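Side-chain contacts in ECL CdiI (Enterobacter cloacae subsp. cloacae, PDB 4NTQ), which serves as the immunity protein of a contact-dependent growth inhibition module and binds the CdiA ribosomal RNase toxin: residues 11-15 with 16-20; 131-134 with 135-139. All blocks are in the same frame, centred on the assembly; numbering follows the deposited sequence.

Contact 1: 11-15 with 16-20; sequences VSMEG and ELVQP
Glu16 closes the turn on Met13: its N lies 3.2 Å from Met13 O, donating from above the carbonyl plane, and its O receives Met13 N in a shorter, straighter bond of 2.8 Å. The Glu16 CG, set between the backbone N and the carbonyl carbon (chi1 65°), lies 3.8 Å from Met13 O; the rest of the chain runs out extended, away from 11-15, and OE2 bonds to the hydroxyl of Tyr69. Leu17 faces Ser12 in the non-hydrogen-bonded pair, their side chains on one face of the sheet, and its CD1 bends back over the backbone of Val11, 3.8 Å from the carbonyl carbon. Strand 11-13 and the start of strand 16-25 thus form a beta hairpin whose two-residue loop, Glu14-Gly15, is a type I' turn with both phi positive. Backbone hydrogen bonds and packing link Glu14 at this turn to the chain of Contact-dependent inhibitor A, so the hairpin tip meets the toxin. Val18 pairs with Val11 through two backbone bonds, the one from Val18 N to Val11 O nearly straight at 172°. Its CG2 sits 3.6 Å from Val11 O and 4.2 Å from the SE of Met13, a selenomethionine whose side chain crosses that of Val18 at about a right angle on the face opposite Ser12 and Leu17. Gln19 turns from the hairpin partner, and its NE2 donates to Pro20 O in the amide plane and also to Gly8 O. The Pro20 ring brings CG to 3.9 Å from Val11 CG2.

Contact 2: 131-134 with 135-139; sequences TDLN and SVLDF
An N-cap marks the passage from strand 129-132 into helix 133-144, where Asp132 and Ser135 meet at the first turn. The Asp132 side chain, folded between its backbone N and carbonyl carbon (chi1 71°), accepts from Ser135 N through OD1, a weak capping bond of 3.4 Å. The same N-H also points to Asp132 O, which it approaches from above the carbonyl plane. Ser135 OG donates to this oxygen as well, at 2.9 Å and from the same face, so two donors of one residue grip a single carbonyl. Thr131 joins in: its hydroxyl, anti to the backbone N (chi1 -175°), donates to Ser135 OG over 2.7 Å. That serine hydroxyl therefore receives one bond and gives another, tying the strand end to the helix start. The Thr131 methyl CG2 touches Val136 CG2 at 4.0 Å, while Val136 continues inward onto Leu52 and Phe84. Leu133 and Leu137, one turn apart, meet CG to CG at 4.3 Å, and both reach Leu56 of helix 41-58. Regular helical bonding begins with Leu137 N, whose hydrogen bond to Leu133 O is 2.9 Å long with an N-H...O angle of 167°, and the Leu137 CG rests 3.5 Å from that same carbonyl oxygen.

Overall arrangement
From the N terminus, strand 2-6 comes first, and contact 1 then closes the short turn between strands 11-13 and 16-25, at one end of the first antiparallel sheet. The chain continues through strand 28-35, helix 41-58 and the first three strands of the second sheet before strand 129-132 completes it and enters contact 2, which leads into helix 133-144. The two contacts are in series, neither nested nor crossed, and lie on opposite sides of the chain's centre, with their centres about 29 Å apart and nearest atoms about 12 Å apart. Contact 1 lies on the toxin-facing side; no other protein chain of the assembly touches 131-139, which joins the second sheet to helix 41-58.

Contact 1: 11-15 with 16-20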
loop_
_atom_site.group_PDB
_atom_site.type_symbol
_atom_site.label_atom_id
_atom_site.label_comp_id
_atom_site.label_asym_id
_atom_site.label_seq_id
_atom_site.Cartn_x
_atom_site.Cartn_y
_atom_site.Cartn_z
ATOM N N VAL B 11 9.503 11.440 -10.883
ATOM C CA VAL B 11 10.037 10.819 -12.084
ATOM C C VAL B 11 8.983 9.936 -12.722
ATOM O O VAL B 11 8.021 9.528 -12.070
ATOM C CB VAL B 11 11.269 9.972 -11.769
ATOM C CG1 VAL B 11 12.460 10.864 -11.402
ATOM C CG2 VAL B 11 10.939 8.986 -10.640
ATOM N N SER B 12 9.165 9.651 -14.003
ATOM C CA SER B 12 8.229 8.822 -14.745
ATOM C C SER B 12 8.500 7.340 -14.513
ATOM O O SER B 12 9.599 6.860 -14.794
ATOM C CB SER B 12 8.348 9.126 -16.232
ATOM O OG SER B 12 7.669 8.151 -16.990
HETATM N N MSE B 13 7.510 6.611 -13.998
HETATM C CA MSE B 13 7.651 5.158 -13.843
HETATM C C MSE B 13 6.366 4.408 -14.089
HETATM O O MSE B 13 5.293 4.809 -13.612
HETATM C CB MSE B 13 8.190 4.773 -12.465
HETATM C CG MSE B 13 9.616 5.229 -12.205
HETATM SE SE MSE B 13 10.158 4.927 -10.363
HETATM C CE MSE B 13 11.079 3.273 -10.812
ATOM N N GLU B 14 6.498 3.299 -14.812
ATOM C CA GLU B 14 5.360 2.490 -15.215
ATOM C C GLU B 14 4.358 3.384 -15.911
ATOM O O GLU B 14 3.155 3.265 -15.706
ATOM C CB GLU B 14 4.722 1.782 -14.017
ATOM C CG GLU B 14 4.320 0.357 -14.314
ATOM C CD GLU B 14 5.503 -0.511 -14.704
ATOM O OE1 GLU B 14 6.347 -0.791 -13.824
ATOM O OE2 GLU B 14 5.594 -0.908 -15.888
ATOM N N GLY B 15 4.882 4.307 -16.711
ATOM C CA GLY B 15 4.065 5.128 -17.577
ATOM C C GLY B 15 3.365 6.294 -16.917
ATOM O O GLY B 15 2.463 6.875 -17.514
ATOM N N GLU B 16 3.769 6.653 -15.702
ATOM C CA GLU B 16 3.209 7.847 -15.057
ATOM C C GLU B 16 4.148 8.520 -14.047
ATOM O O GLU B 16 5.116 7.916 -13.582
ATOM C CB GLU B 16 1.861 7.538 -14.402
ATOM C CG GLU B 16 1.923 6.565 -13.255
ATOM C CD GLU B 16 0.774 6.762 -12.285
ATOM O OE1 GLU B 16 0.416 7.935 -12.020
ATOM O OE2 GLU B 16 0.229 5.751 -11.794
ATOM N N LEU B 17 3.853 9.778 -13.723
ATOM C CA LEU B 17 4.669 10.557 -12.788
ATOM C C LEU B 17 4.433 10.133 -11.349
ATOM O O LEU B 17 3.303 10.161 -10.854
ATOM C CB LEU B 17 4.368 12.050 -12.915
ATOM C CG LEU B 17 5.425 13.060 -12.456
ATOM C CD1 LEU B 17 6.695 12.969 -13.327
ATOM C CD2 LEU B 17 4.850 14.481 -12.492
ATOM N N VAL B 18 5.499 9.748 -10.670
ATOM C CA VAL B 18 5.370 9.334 -9.286
ATOM C C VAL B 18 6.328 10.115 -8.421
ATOM O O VAL B 18 7.289 10.718 -8.909
ATOM C CB VAL B 18 5.620 7.831 -9.106
ATOM C CG1 VAL B 18 4.753 7.019 -10.088
ATOM C CG2 VAL B 18 7.095 7.517 -9.289
ATOM N N GLN B 19 6.045 10.115 -7.131
ATOM C CA GLN B 19 6.898 10.753 -6.153
ATOM C C GLN B 19 7.619 9.657 -5.390
ATOM O O GLN B 19 6.981 8.909 -4.619
ATOM C CB GLN B 19 6.048 11.599 -5.194
ATOM C CG GLN B 19 6.814 12.180 -4.032
ATOM C CD GLN B 19 8.026 12.973 -4.483
ATOM O OE1 GLN B 19 7.901 14.086 -4.989
ATOM N NE2 GLN B 19 9.213 12.402 -4.294
ATOM N N PRO B 20 8.943 9.532 -5.608
ATOM C CA PRO B 20 9.693 8.548 -4.822
ATOM C C PRO B 20 9.635 8.955 -3.368
ATOM O O PRO B 20 9.786 10.130 -3.077
ATOM C CB PRO B 20 11.131 8.652 -5.365
ATOM C CG PRO B 20 10.992 9.254 -6.720
ATOM C CD PRO B 20 9.794 10.205 -6.609
#

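Contact 2: 131-134 with 135-139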
loop_
_atom_site.group_PDB
_atom_site.type_symbol
_atom_site.label_atom_id
_atom_site.label_comp_id
_atom_site.label_asym_id
_atom_site.label_seq_id
_atom_site.Cartn_x
_atom_site.Cartn_y
_atom_site.Cartn_z
ATOM N N THR B 131 5.263 0.312 15.974
ATOM C CA THR B 131 5.924 1.494 16.487
ATOM C C THR B 131 5.084 2.052 17.636
ATOM O O THR B 131 3.949 1.635 17.827
ATOM C CB THR B 131 6.118 2.550 15.378
ATOM O OG1 THR B 131 6.878 3.633 15.896
ATOM C CG2 THR B 131 4.775 3.080 14.849
ATOM N N ASP B 132 5.638 2.981 18.408
ATOM C CA ASP B 132 4.943 3.476 19.597
ATOM C C ASP B 132 3.947 4.588 19.238
ATOM O O ASP B 132 4.048 5.203 18.181
ATOM C CB ASP B 132 5.950 3.973 20.630
ATOM C CG ASP B 132 6.619 5.262 20.206
ATOM O OD1 ASP B 132 7.093 5.345 19.060
ATOM O OD2 ASP B 132 6.651 6.209 21.006
ATOM N N LEU B 133 2.979 4.831 20.113
ATOM C CA LEU B 133 1.971 5.865 19.882
ATOM C C LEU B 133 2.590 7.240 19.700
ATOM O O LEU B 133 2.199 7.977 18.793
ATOM C CB LEU B 133 0.974 5.916 21.035
ATOM C CG LEU B 133 -0.174 6.901 20.868
ATOM C CD1 LEU B 133 -0.860 6.638 19.531
ATOM C CD2 LEU B 133 -1.157 6.751 22.024
ATOM N N ASN B 134 3.554 7.589 20.556
ATOM C CA ASN B 134 4.193 8.902 20.476
ATOM C C ASN B 134 4.764 9.204 19.098
ATOM O O ASN B 134 4.732 10.348 18.638
ATOM C CB ASN B 134 5.307 9.050 21.520
ATOM C CG ASN B 134 4.779 9.422 22.897
ATOM O OD1 ASN B 134 3.736 10.062 23.031
ATOM N ND2 ASN B 134 5.513 9.031 23.928
ATOM N N SER B 135 5.291 8.184 18.431
ATOM C CA SER B 135 5.953 8.448 17.163
ATOM C C SER B 135 4.887 8.731 16.099
ATOM O O SER B 135 5.126 9.476 15.149
ATOM C CB SER B 135 6.887 7.303 16.765
ATOM O OG SER B 135 6.133 6.157 16.442
ATOM N N VAL B 136 3.699 8.166 16.282
ATOM C CA VAL B 136 2.591 8.443 15.371
ATOM C C VAL B 136 2.014 9.828 15.639
ATOM O O VAL B 136 1.672 10.566 14.714
ATOM C CB VAL B 136 1.488 7.382 15.475
ATOM C CG1 VAL B 136 0.289 7.776 14.616
ATOM C CG2 VAL B 136 2.034 6.018 15.048
ATOM N N LEU B 137 1.912 10.178 16.915
ATOM C CA LEU B 137 1.511 11.523 17.290
ATOM C C LEU B 137 2.425 12.558 16.642
ATOM O O LEU B 137 1.946 13.531 16.064
ATOM C CB LEU B 137 1.554 11.676 18.798
ATOM C CG LEU B 137 0.463 10.948 19.562
ATOM C CD1 LEU B 137 0.649 11.134 21.077
ATOM C CD2 LEU B 137 -0.892 11.456 19.094
ATOM N N ASP B 138 3.738 12.353 16.737
ATOM C CA ASP B 138 4.686 13.320 16.181
ATOM C C ASP B 138 4.424 13.498 14.674
ATOM O O ASP B 138 4.316 14.622 14.180
ATOM C CB ASP B 138 6.138 12.892 16.441
ATOM C CG ASP B 138 6.490 12.838 17.932
ATOM O OD1 ASP B 138 5.915 13.624 18.723
ATOM O OD2 ASP B 138 7.341 11.995 18.309
ATOM N N PHE B 139 4.265 12.384 13.961
ATOM C CA PHE B 139 3.939 12.447 12.541
ATOM C C PHE B 139 2.598 13.144 12.279
ATOM O O PHE B 139 2.457 13.900 11.325
ATOM C CB PHE B 139 3.915 11.046 11.932
ATOM C CG PHE B 139 3.680 11.038 10.448
ATOM C CD1 PHE B 139 4.552 11.690 9.595
ATOM C CD2 PHE B 139 2.604 10.352 9.909
ATOM C CE1 PHE B 139 4.349 11.672 8.232
ATOM C CE2 PHE B 139 2.383 10.330 8.555
ATOM C CZ PHE B 139 3.261 10.994 7.705
#